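Local structure of deseasin MCP-01 (Pseudoalteromonas sp., 3VV3) at residues A[90-95]-A[133-138]; A[99-104]-A[257-262]; A[148-153]-A[180-185]; A[166-171]-A[195-200]. The protein degrades collagen as a serine protease of the subtilisin family, probably cleaving peptide bonds with a Ser-His-Asp triad. All blocks are in the same frame, centred on the assembly; numbering follows the deposited sequence.

Overall arrangement
Contacts 1 and 4 are strand pairings in one parallel sheet, their centres about 16 Å apart, and they touch where Val133 CG1 meets Leu166 CD1 at 3.8 Å. Contact 3 pairs two helices that pack against this sheet. It is tied to contact 1 by the disulfide between Cys135 and Cys152, and it reaches contact 4 where Ile153 CD1 lies 3.7 Å from Phe196 CE2. Contact 2 adjoins contact 1 through a salt bridge from Lys136 NZ to Asp102 OD1, 2.7 Å, but stays about 8 Å from contact 3 by nearest atoms. Its Gly104 directly precedes His105, a member of the probable Asp50-His105-Ser270 catalytic triad. The side chain of Ile90 in contact 1 lies about 7 Å from a calcium ion.

Contact 1 (A[90-95]-A[133-138]); sequences INAITD and VGCKFL
Ile90 and Asn91 pair in parallel with Cys135 and Lys136 in the central sheet, joining the two strands of a beta-alpha-beta unit whose helix is 105-114. Ile90 N donates to Gly134 O, Ile90 O receives Lys136 N at 3.0 Å in an almost straight bond (173°), and Ala92 N carries the pairing one residue past the strand by donating to Lys136 O at 2.8 Å. The Lys136 side chain starts with CB 3.8 Å from Ile90 O. With CG anti to the backbone N (chi1 172°), the chain runs extended beside Asn91, the two pointing the same way. Its CD then lies 3.6 Å from Asn91 ND2, and CE follows along the same amide. A bend at the last torsion brings NZ back to Leu138 O at 2.7 Å, in the plane of that carbonyl. Asp102 and Thr51 O also hold NZ, which probably balances its charge. Asn91 keeps its amide in place through an Asx turn, OD1 accepting Ile93 N in the amide plane and Thr94 N from above it. On the other side of the sheet, Cys135 SG, disulfide-bonded to Cys152, sits against Ile90 CG1 at 3.5 Å and Ala92 CB at 3.8 Å.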
loop_
_atom_site.group_PDB
_atom_site.type_symbol
_atom_site.label_atom_id
_atom_site.label_comp_id
_atom_site.label_asym_id
_atom_site.label_seq_id
_atom_site.Cartn_x
_atom_site.Cartn_y
_atom_site.Cartn_z
ATOM N N ILE A 90 -0.004 -22.203 5.868
ATOM C CA ILE A 90 -1.346 -22.450 5.354
ATOM C C ILE A 90 -1.955 -21.259 4.647
ATOM O O ILE A 90 -1.456 -20.132 4.737
ATOM C CB ILE A 90 -2.328 -22.845 6.484
ATOM C CG1 ILE A 90 -2.464 -21.706 7.507
ATOM C CG2 ILE A 90 -1.906 -24.166 7.142
ATOM C CD1 ILE A 90 -3.679 -21.833 8.440
ATOM N N ASN A 91 -3.047 -21.537 3.940
ATOM C CA ASN A 91 -3.924 -20.508 3.404
ATOM C C ASN A 91 -5.212 -20.563 4.230
ATOM O O ASN A 91 -5.951 -21.552 4.166
ATOM C CB ASN A 91 -4.197 -20.789 1.922
ATOM C CG ASN A 91 -5.106 -19.753 1.272
ATOM O OD1 ASN A 91 -6.050 -19.263 1.889
ATOM N ND2 ASN A 91 -4.829 -19.432 0.007
ATOM N N ALA A 92 -5.454 -19.525 5.031
ATOM C CA ALA A 92 -6.612 -19.497 5.934
ATOM C C ALA A 92 -7.928 -19.209 5.226
ATOM O O ALA A 92 -9.004 -19.335 5.821
ATOM C CB ALA A 92 -6.388 -18.493 7.070
ATOM N N ILE A 93 -7.845 -18.803 3.963
ATOM C CA ILE A 93 -9.040 -18.580 3.162
ATOM C C ILE A 93 -9.589 -19.911 2.618
ATOM O O ILE A 93 -10.797 -20.183 2.698
ATOM C CB ILE A 93 -8.751 -17.603 1.995
ATOM C CG1 ILE A 93 -8.145 -16.297 2.523
ATOM C CG2 ILE A 93 -10.023 -17.338 1.203
ATOM C CD1 ILE A 93 -7.591 -15.399 1.418
ATOM N N THR A 94 -8.695 -20.744 2.092
ATOM C CA THR A 94 -9.099 -21.958 1.384
ATOM C C THR A 94 -8.813 -23.224 2.184
ATOM O O THR A 94 -9.243 -24.316 1.800
ATOM C CB THR A 94 -8.368 -22.082 0.043
ATOM O OG1 THR A 94 -6.962 -22.266 0.277
ATOM C CG2 THR A 94 -8.591 -20.833 -0.809
ATOM N N ASP A 95 -8.085 -23.062 3.288
ATOM C CA ASP A 95 -7.624 -24.168 4.128
ATOM C C ASP A 95 -6.543 -25.029 3.488
ATOM O O ASP A 95 -6.086 -26.001 4.087
ATOM C CB ASP A 95 -8.789 -25.050 4.597
ATOM C CG ASP A 95 -9.646 -24.372 5.632
ATOM O OD1 ASP A 95 -9.197 -23.371 6.223
ATOM O OD2 ASP A 95 -10.779 -24.838 5.851
ATOM N N VAL A 133 7.363 -19.150 8.915
ATOM C CA VAL A 133 6.128 -19.857 8.566
ATOM C C VAL A 133 5.058 -18.848 8.160
ATOM O O VAL A 133 4.864 -17.829 8.824
ATOM C CB VAL A 133 5.610 -20.753 9.731
ATOM C CG1 VAL A 133 5.596 -19.998 11.052
ATOM C CG2 VAL A 133 4.221 -21.318 9.405
ATOM N N GLY A 134 4.374 -19.122 7.054
ATOM C CA GLY A 134 3.384 -18.181 6.564
ATOM C C GLY A 134 1.966 -18.620 6.831
ATOM O O GLY A 134 1.658 -19.810 6.786
ATOM N N CYS A 135 1.104 -17.656 7.138
ATOM C CA CYS A 135 -0.332 -17.884 7.056
ATOM C C CYS A 135 -0.926 -16.779 6.193
ATOM O O CYS A 135 -0.840 -15.591 6.522
ATOM C CB CYS A 135 -1.000 -17.914 8.432
ATOM S SG CYS A 135 -2.772 -18.320 8.344
ATOM N N LYS A 136 -1.489 -17.197 5.068
ATOM C CA LYS A 136 -2.088 -16.301 4.096
ATOM C C LYS A 136 -3.561 -16.125 4.426
ATOM O O LYS A 136 -4.338 -17.073 4.301
ATOM C CB LYS A 136 -1.915 -16.903 2.694
ATOM C CG LYS A 136 -2.660 -16.183 1.581
ATOM C CD LYS A 136 -2.334 -16.816 0.226
ATOM C CE LYS A 136 -3.033 -16.066 -0.903
ATOM N NZ LYS A 136 -2.580 -14.630 -0.963
ATOM N N PHE A 137 -3.951 -14.929 4.875
ATOM C CA PHE A 137 -5.370 -14.634 5.091
ATOM C C PHE A 137 -5.864 -13.527 4.154
ATOM O O PHE A 137 -7.054 -13.227 4.124
ATOM C CB PHE A 137 -5.689 -14.292 6.564
ATOM C CG PHE A 137 -5.410 -12.855 6.943
ATOM C CD1 PHE A 137 -4.106 -12.404 7.108
ATOM C CD2 PHE A 137 -6.454 -11.961 7.140
ATOM C CE1 PHE A 137 -3.842 -11.078 7.462
ATOM C CE2 PHE A 137 -6.201 -10.633 7.501
ATOM C CZ PHE A 137 -4.893 -10.195 7.660
ATOM N N LEU A 138 -4.944 -12.942 3.389
ATOM C CA LEU A 138 -5.287 -11.935 2.394
ATOM C C LEU A 138 -5.065 -12.488 0.998
ATOM O O LEU A 138 -3.992 -13.002 0.695
ATOM C CB LEU A 138 -4.432 -10.679 2.587
ATOM C CG LEU A 138 -4.688 -9.975 3.916
ATOM C CD1 LEU A 138 -3.631 -8.913 4.179
ATOM C CD2 LEU A 138 -6.097 -9.380 3.945
#

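Contact 2 (A[99-104]-A[257-262]); sequences PMDDEG and TVPGNS
An Asx turn at Asp101, in the loop that leads into helix 105-114, packs with Gly104 against Pro259 in the turn of the hairpin formed by strands 254-258 and 262-266. The Asp101 side chain crosses the proline ring at about a right angle, with OD2 3.7 Å from Pro259 CG. Around the ring, Pro259 CD rests on Gly104 CA at 3.5 Å. No hydrogen bond spans the two segments, and the join is made by the ring, its CG facing the carboxylate and its CD the glycine. Within its own loop Asp101 OD1 accepts Glu103 N and Gly104 N, each at 2.9 Å, from the same face of the carboxylate. Two threonines outside the loop add to the grip, Thr51 OG1 bonding to OD1 and Thr107 OG1 to OD2. A chi1 of -174° turns the carboxylate back toward the amides of Glu103 and Gly104. Gly104 has phi 131°, a backbone shape suited to glycine. In the hairpin turn, Ser262 OG bonds to Gly260 O at 2.9 Å. Gly104 is the N-cap of the helix that begins with His105, the probable catalytic histidine, as in the subtilisin-like (subtilase) fold.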
loop_
_atom_site.group_PDB
_atom_site.type_symbol
_atom_site.label_atom_id
_atom_site.label_comp_id
_atom_site.label_asym_id
_atom_site.label_seq_id
_atom_site.Cartn_x
_atom_site.Cartn_y
_atom_site.Cartn_z
ATOM N N PRO A 99 1.037 -21.607 1.865
ATOM C CA PRO A 99 0.967 -20.161 2.092
ATOM C C PRO A 99 1.561 -19.355 0.946
ATOM O O PRO A 99 1.818 -18.175 1.153
ATOM C CB PRO A 99 1.836 -19.981 3.343
ATOM C CG PRO A 99 2.921 -21.017 3.153
ATOM C CD PRO A 99 2.213 -22.211 2.518
ATOM N N MET A 100 1.758 -19.953 -0.230
ATOM C CA MET A 100 2.377 -19.226 -1.343
ATOM C C MET A 100 1.761 -17.837 -1.541
ATOM O O MET A 100 0.537 -17.677 -1.635
ATOM C CB MET A 100 2.297 -20.027 -2.652
ATOM C CG MET A 100 2.766 -19.238 -3.876
ATOM S SD MET A 100 4.504 -18.757 -3.783
ATOM C CE MET A 100 5.289 -20.360 -3.709
ATOM N N ASP A 101 2.634 -16.839 -1.615
ATOM C CA ASP A 101 2.230 -15.460 -1.830
ATOM C C ASP A 101 1.971 -15.188 -3.311
ATOM O O ASP A 101 2.877 -15.307 -4.145
ATOM C CB ASP A 101 3.344 -14.549 -1.333
ATOM C CG ASP A 101 2.973 -13.085 -1.376
ATOM O OD1 ASP A 101 1.781 -12.763 -1.602
ATOM O OD2 ASP A 101 3.888 -12.257 -1.156
ATOM N N ASP A 102 0.737 -14.816 -3.629
ATOM C CA ASP A 102 0.367 -14.454 -4.998
ATOM C C ASP A 102 0.034 -12.968 -5.089
ATOM O O ASP A 102 -0.591 -12.527 -6.055
ATOM C CB ASP A 102 -0.818 -15.295 -5.487
ATOM C CG ASP A 102 -2.025 -15.192 -4.571
ATOM O OD1 ASP A 102 -1.983 -14.394 -3.611
ATOM O OD2 ASP A 102 -3.016 -15.912 -4.813
ATOM N N GLU A 103 0.454 -12.204 -4.081
ATOM C CA GLU A 103 0.176 -10.762 -4.036
ATOM C C GLU A 103 1.463 -9.958 -3.976
ATOM O O GLU A 103 1.668 -9.048 -4.786
ATOM C CB GLU A 103 -0.714 -10.422 -2.836
ATOM C CG GLU A 103 -1.503 -9.115 -2.998
ATOM C CD GLU A 103 -0.640 -7.870 -2.869
ATOM O OE1 GLU A 103 0.335 -7.891 -2.090
ATOM O OE2 GLU A 103 -0.944 -6.856 -3.539
ATOM N N GLY A 104 2.321 -10.285 -3.011
ATOM C CA GLY A 104 3.627 -9.647 -2.886
ATOM C C GLY A 104 3.992 -9.128 -1.505
ATOM O O GLY A 104 5.165 -9.145 -1.098
ATOM N N THR A 257 12.417 -8.594 -0.792
ATOM C CA THR A 257 11.979 -9.621 -1.726
ATOM C C THR A 257 10.507 -9.496 -2.111
ATOM O O THR A 257 9.660 -9.231 -1.253
ATOM C CB THR A 257 12.150 -11.011 -1.081
ATOM O OG1 THR A 257 11.598 -10.985 0.243
ATOM C CG2 THR A 257 13.631 -11.379 -0.969
ATOM N N VAL A 258 10.206 -9.719 -3.390
ATOM C CA VAL A 258 8.828 -9.927 -3.849
ATOM C C VAL A 258 8.776 -11.153 -4.773
ATOM O O VAL A 258 9.806 -11.583 -5.286
ATOM C CB VAL A 258 8.232 -8.691 -4.555
ATOM C CG1 VAL A 258 8.119 -7.511 -3.574
ATOM C CG2 VAL A 258 9.070 -8.307 -5.768
ATOM N N PRO A 259 7.581 -11.721 -4.986
ATOM C CA PRO A 259 7.489 -12.952 -5.781
ATOM C C PRO A 259 8.009 -12.810 -7.214
ATOM O O PRO A 259 8.184 -11.701 -7.724
ATOM C CB PRO A 259 5.989 -13.267 -5.766
ATOM C CG PRO A 259 5.495 -12.632 -4.486
ATOM C CD PRO A 259 6.279 -11.346 -4.407
ATOM N N GLY A 260 8.261 -13.944 -7.856
ATOM C CA GLY A 260 8.864 -13.939 -9.176
ATOM C C GLY A 260 10.340 -13.581 -9.138
ATOM O O GLY A 260 10.839 -12.909 -10.042
ATOM N N ASN A 261 11.030 -14.009 -8.080
ATOM C CA ASN A 261 12.479 -13.818 -7.960
ATOM C C ASN A 261 12.891 -12.373 -8.215
ATOM O O ASN A 261 13.843 -12.101 -8.950
ATOM C CB ASN A 261 13.225 -14.759 -8.917
ATOM C CG ASN A 261 14.729 -14.738 -8.710
ATOM O OD1 ASN A 261 15.219 -14.376 -7.643
ATOM N ND2 ASN A 261 15.472 -15.135 -9.739
ATOM N N SER A 262 12.166 -11.447 -7.602
ATOM C CA SER A 262 12.427 -10.028 -7.798
ATOM C C SER A 262 12.553 -9.305 -6.463
ATOM O O SER A 262 12.447 -9.913 -5.395
ATOM C CB SER A 262 11.310 -9.384 -8.629
ATOM O OG SER A 262 11.165 -10.012 -9.894
#

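Contact 3 (A[148-153]-A[180-185]); sequences GAIKCI and QALADA
Two helices lying on the same side of the parallel sheet, 146-161 and 180-191, meet through Ile150 and Ile153 on one and Ala181, Leu182 and Ala185 on the other. The axes of the two short segments approach to 9.7 Å and run nearly parallel, 13° apart, and the side chains that meet between them are apolar. Ile150 meets three residues: its CD1 touches Ala181 CB at 3.5 Å and Leu182 N at the same distance, while CG1 rests 3.9 Å from Leu182 CD1. The other branch, CG2, lies opposite the main-chain nitrogen about the CA-CB bond and turns to Ala185 CB at 4.1 Å. One turn further on, Ile153 meets Leu182 at about a right angle. Ile153 CD1 and Leu182 CD1 are 3.4 Å apart, closer than usual van der Waals contact, so packing is tight here. Ile153 CG2 leans over the backbone, 3.6 Å from Ala185 O. The sheet packs against the pair: Ile153 and Cys152 both touch Ile49 of strand 45-50, and strand 166-171 links the two helices along the chain.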
loop_
_atom_site.group_PDB
_atom_site.type_symbol
_atom_site.label_atom_id
_atom_site.label_comp_id
_atom_site.label_asym_id
_atom_site.label_seq_id
_atom_site.Cartn_x
_atom_site.Cartn_y
_atom_site.Cartn_z
ATOM N N GLY A 148 -10.440 -14.767 9.208
ATOM C CA GLY A 148 -9.228 -15.313 8.617
ATOM C C GLY A 148 -7.987 -15.032 9.453
ATOM O O GLY A 148 -7.157 -15.914 9.675
ATOM N N ALA A 149 -7.848 -13.794 9.917
ATOM C CA ALA A 149 -6.702 -13.428 10.739
ATOM C C ALA A 149 -6.705 -14.266 12.010
ATOM O O ALA A 149 -5.662 -14.696 12.473
ATOM C CB ALA A 149 -6.745 -11.951 11.083
ATOM N N ILE A 150 -7.886 -14.501 12.569
ATOM C CA ILE A 150 -7.985 -15.343 13.769
ATOM C C ILE A 150 -7.582 -16.797 13.484
ATOM O O ILE A 150 -6.885 -17.428 14.286
ATOM C CB ILE A 150 -9.398 -15.254 14.401
ATOM C CG1 ILE A 150 -9.601 -13.873 15.031
ATOM C CG2 ILE A 150 -9.584 -16.326 15.455
ATOM C CD1 ILE A 150 -11.060 -13.572 15.390
ATOM N N LYS A 151 -7.998 -17.330 12.340
ATOM C CA LYS A 151 -7.567 -18.668 11.955
ATOM C C LYS A 151 -6.043 -18.739 11.908
ATOM O O LYS A 151 -5.451 -19.732 12.325
ATOM C CB LYS A 151 -8.161 -19.090 10.607
ATOM C CG LYS A 151 -9.650 -19.377 10.660
ATOM C CD LYS A 151 -10.231 -19.644 9.266
ATOM C CE LYS A 151 -9.832 -21.002 8.720
ATOM N NZ LYS A 151 -10.496 -21.250 7.394
ATOM N N CYS A 152 -5.413 -17.684 11.400
ATOM C CA CYS A 152 -3.953 -17.619 11.344
ATOM C C CYS A 152 -3.324 -17.611 12.728
ATOM O O CYS A 152 -2.383 -18.357 12.995
ATOM C CB CYS A 152 -3.493 -16.382 10.563
ATOM S SG CYS A 152 -3.699 -16.565 8.773
ATOM N N ILE A 153 -3.832 -16.754 13.604
ATOM C CA ILE A 153 -3.292 -16.681 14.959
ATOM C C ILE A 153 -3.451 -18.018 15.684
ATOM O O ILE A 153 -2.499 -18.526 16.271
ATOM C CB ILE A 153 -3.920 -15.524 15.764
ATOM C CG1 ILE A 153 -3.627 -14.193 15.065
ATOM C CG2 ILE A 153 -3.391 -15.522 17.205
ATOM C CD1 ILE A 153 -4.502 -13.038 15.518
ATOM N N GLN A 180 -13.798 -8.723 19.938
ATOM C CA GLN A 180 -13.517 -9.527 21.114
ATOM C C GLN A 180 -12.891 -10.861 20.721
ATOM O O GLN A 180 -12.048 -11.398 21.445
ATOM C CB GLN A 180 -14.790 -9.771 21.932
ATOM C CG GLN A 180 -14.500 -10.374 23.297
ATOM C CD GLN A 180 -13.625 -9.469 24.146
ATOM O OE1 GLN A 180 -14.005 -8.344 24.470
ATOM N NE2 GLN A 180 -12.449 -9.964 24.522
ATOM N N ALA A 181 -13.329 -11.414 19.591
ATOM C CA ALA A 181 -12.782 -12.675 19.107
ATOM C C ALA A 181 -11.298 -12.525 18.792
ATOM O O ALA A 181 -10.500 -13.411 19.101
ATOM C CB ALA A 181 -13.546 -13.169 17.874
ATOM N N LEU A 182 -10.926 -11.405 18.174
ATOM C CA LEU A 182 -9.512 -11.172 17.861
ATOM C C LEU A 182 -8.709 -10.904 19.140
ATOM O O LEU A 182 -7.606 -11.440 19.321
ATOM C CB LEU A 182 -9.352 -10.031 16.846
ATOM C CG LEU A 182 -7.920 -9.690 16.410
ATOM C CD1 LEU A 182 -7.172 -10.965 16.037
ATOM C CD2 LEU A 182 -7.953 -8.718 15.226
ATOM N N ALA A 183 -9.257 -10.080 20.029
ATOM C CA ALA A 183 -8.621 -9.853 21.328
ATOM C C ALA A 183 -8.347 -11.190 22.029
ATOM O O ALA A 183 -7.277 -11.401 22.609
ATOM C CB ALA A 183 -9.496 -8.969 22.197
ATOM N N ASP A 184 -9.331 -12.082 21.983
ATOM C CA ASP A 184 -9.227 -13.374 22.657
ATOM C C ASP A 184 -8.165 -14.264 22.013
ATOM O O ASP A 184 -7.464 -15.002 22.706
ATOM C CB ASP A 184 -10.573 -14.099 22.645
ATOM C CG ASP A 184 -11.587 -13.493 23.605
ATOM O OD1 ASP A 184 -11.237 -12.580 24.383
ATOM O OD2 ASP A 184 -12.752 -13.940 23.574
ATOM N N ALA A 185 -8.062 -14.209 20.686
ATOM C CA ALA A 185 -7.051 -14.985 19.984
ATOM C C ALA A 185 -5.667 -14.485 20.391
ATOM O O ALA A 185 -4.732 -15.275 20.588
ATOM C CB ALA A 185 -7.244 -14.874 18.481
#

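Contact 4 (A[166-171]-A[195-200]); sequences LRVLNN and LFVAAA
Leu195 O is gripped twice by the neighbouring strand: Leu169 N donates to it at 2.8 Å (166°), approaching nearly along the C=O axis, and Val168 CA brings a CA-H...O contact at 3.5 Å. One step earlier, Leu195 N gives a 2.8 Å bond to Arg167 O, straight at the hydrogen but meeting the oxygen from above the carbonyl plane. The exchange then continues with Val197 N to Leu169 O and Asn171 N to Val197 O, and it finishes with Asn171 O, which takes Ala199 N at 3.3 Å and the CA-H of Ala198. This is parallel pairing of adjacent strands in the seven-stranded sheet of the subtilisin fold, the two joined by helix 180-191 in a beta-alpha-beta crossover. On one face lie Leu169, Phe196, Asn171 and Ala198. There the Asn171 amide stacks over one face of the Phe196 ring, the planes 12° apart, with Asn171 CG 3.3 Å from Phe196 CZ. A trans chi1 (-172°) swings the Phe196 ring across toward Asn171, and Leu169 CD1 comes up to Phe196 CD2 obliquely at 4.3 Å. The opposite face carries Val168, Leu195, Asn170 and Val197. Val168 CG1 lies 4.2 Å from Val197 CG2, Leu195 is packed by helix 292-301, and Asn170 by helix 269-284, its OD1 bonding to Ser172 OG. Arg167 NE bonds to Asp193 O just before the second strand.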
loop_
_atom_site.group_PDB
_atom_site.type_symbol
_atom_site.label_atom_id
_atom_site.label_comp_id
_atom_site.label_asym_id
_atom_site.label_seq_id
_atom_site.Cartn_x
_atom_site.Cartn_y
_atom_site.Cartn_z
ATOM N N LEU A 166 8.180 -21.066 18.096
ATOM C CA LEU A 166 7.595 -19.897 17.454
ATOM C C LEU A 166 7.097 -18.921 18.516
ATOM O O LEU A 166 6.095 -19.182 19.186
ATOM C CB LEU A 166 6.434 -20.370 16.574
ATOM C CG LEU A 166 5.733 -19.389 15.634
ATOM C CD1 LEU A 166 4.817 -20.192 14.724
ATOM C CD2 LEU A 166 4.921 -18.354 16.408
ATOM N N ARG A 167 7.800 -17.798 18.679
ATOM C CA ARG A 167 7.461 -16.829 19.715
ATOM C C ARG A 167 7.291 -15.410 19.193
ATOM O O ARG A 167 7.179 -14.471 19.982
ATOM C CB ARG A 167 8.511 -16.845 20.836
ATOM C CG ARG A 167 8.543 -18.179 21.593
ATOM C CD ARG A 167 9.352 -18.051 22.868
ATOM N NE ARG A 167 8.845 -16.958 23.689
ATOM C CZ ARG A 167 9.530 -16.374 24.665
ATOM N NH1 ARG A 167 10.761 -16.782 24.960
ATOM N NH2 ARG A 167 8.984 -15.373 25.339
ATOM N N VAL A 168 7.269 -15.257 17.869
ATOM C CA VAL A 168 7.109 -13.935 17.257
ATOM C C VAL A 168 6.150 -14.012 16.084
ATOM O O VAL A 168 6.295 -14.874 15.214
ATOM C CB VAL A 168 8.450 -13.361 16.740
ATOM C CG1 VAL A 168 8.214 -11.978 16.104
ATOM C CG2 VAL A 168 9.488 -13.272 17.862
ATOM N N LEU A 169 5.158 -13.123 16.075
ATOM C CA LEU A 169 4.249 -12.990 14.944
ATOM C C LEU A 169 4.373 -11.603 14.345
ATOM O O LEU A 169 4.374 -10.596 15.065
ATOM C CB LEU A 169 2.797 -13.217 15.369
ATOM C CG LEU A 169 2.482 -14.626 15.841
ATOM C CD1 LEU A 169 1.039 -14.679 16.337
ATOM C CD2 LEU A 169 2.725 -15.608 14.694
ATOM N N ASN A 170 4.476 -11.560 13.022
ATOM C CA ASN A 170 4.498 -10.303 12.296
ATOM C C ASN A 170 3.123 -10.006 11.712
ATOM O O ASN A 170 2.579 -10.800 10.930
ATOM C CB ASN A 170 5.532 -10.364 11.177
ATOM C CG ASN A 170 5.662 -9.050 10.451
ATOM O OD1 ASN A 170 4.897 -8.748 9.531
ATOM N ND2 ASN A 170 6.613 -8.250 10.875
ATOM N N ASN A 171 2.559 -8.863 12.093
ATOM C CA ASN A 171 1.230 -8.476 11.640
ATOM C C ASN A 171 1.235 -7.120 10.959
ATOM O O ASN A 171 0.898 -6.102 11.575
ATOM C CB ASN A 171 0.254 -8.494 12.817
ATOM C CG ASN A 171 0.216 -9.845 13.499
ATOM O OD1 ASN A 171 0.947 -10.093 14.468
ATOM N ND2 ASN A 171 -0.601 -10.740 12.974
ATOM N N LEU A 195 5.006 -13.044 20.995
ATOM C CA LEU A 195 5.001 -11.595 20.860
ATOM C C LEU A 195 4.277 -11.241 19.571
ATOM O O LEU A 195 4.601 -11.775 18.514
ATOM C CB LEU A 195 6.442 -11.088 20.790
ATOM C CG LEU A 195 6.665 -9.586 20.615
ATOM C CD1 LEU A 195 6.372 -8.869 21.922
ATOM C CD2 LEU A 195 8.103 -9.336 20.171
ATOM N N PHE A 196 3.304 -10.333 19.663
ATOM C CA PHE A 196 2.423 -9.994 18.545
ATOM C C PHE A 196 2.816 -8.608 18.066
ATOM O O PHE A 196 2.395 -7.611 18.651
ATOM C CB PHE A 196 0.957 -9.992 19.030
ATOM C CG PHE A 196 -0.077 -9.849 17.925
ATOM C CD1 PHE A 196 -0.390 -8.604 17.399
ATOM C CD2 PHE A 196 -0.754 -10.966 17.442
ATOM C CE1 PHE A 196 -1.349 -8.474 16.397
ATOM C CE2 PHE A 196 -1.710 -10.846 16.438
ATOM C CZ PHE A 196 -2.005 -9.601 15.916
ATOM N N VAL A 197 3.638 -8.544 17.020
ATOM C CA VAL A 197 4.115 -7.260 16.512
ATOM C C VAL A 197 3.128 -6.731 15.478
ATOM O O VAL A 197 2.700 -7.474 14.600
ATOM C CB VAL A 197 5.503 -7.401 15.875
ATOM C CG1 VAL A 197 6.112 -6.027 15.622
ATOM C CG2 VAL A 197 6.410 -8.233 16.782
ATOM N N ALA A 198 2.759 -5.456 15.581
ATOM C CA ALA A 198 1.680 -4.918 14.750
ATOM C C ALA A 198 1.997 -3.516 14.248
ATOM O O ALA A 198 2.609 -2.727 14.958
ATOM C CB ALA A 198 0.365 -4.906 15.533
ATOM N N ALA A 199 1.559 -3.216 13.029
ATOM C CA ALA A 199 1.848 -1.943 12.379
ATOM C C ALA A 199 0.899 -0.860 12.873
ATOM O O ALA A 199 -0.296 -1.112 13.042
ATOM C CB ALA A 199 1.701 -2.097 10.880
ATOM N N ALA A 200 1.415 0.351 13.074
ATOM C CA ALA A 200 0.587 1.419 13.629
ATOM C C ALA A 200 -0.385 2.030 12.609
ATOM O O ALA A 200 -1.379 2.641 12.995
ATOM C CB ALA A 200 1.455 2.510 14.265
#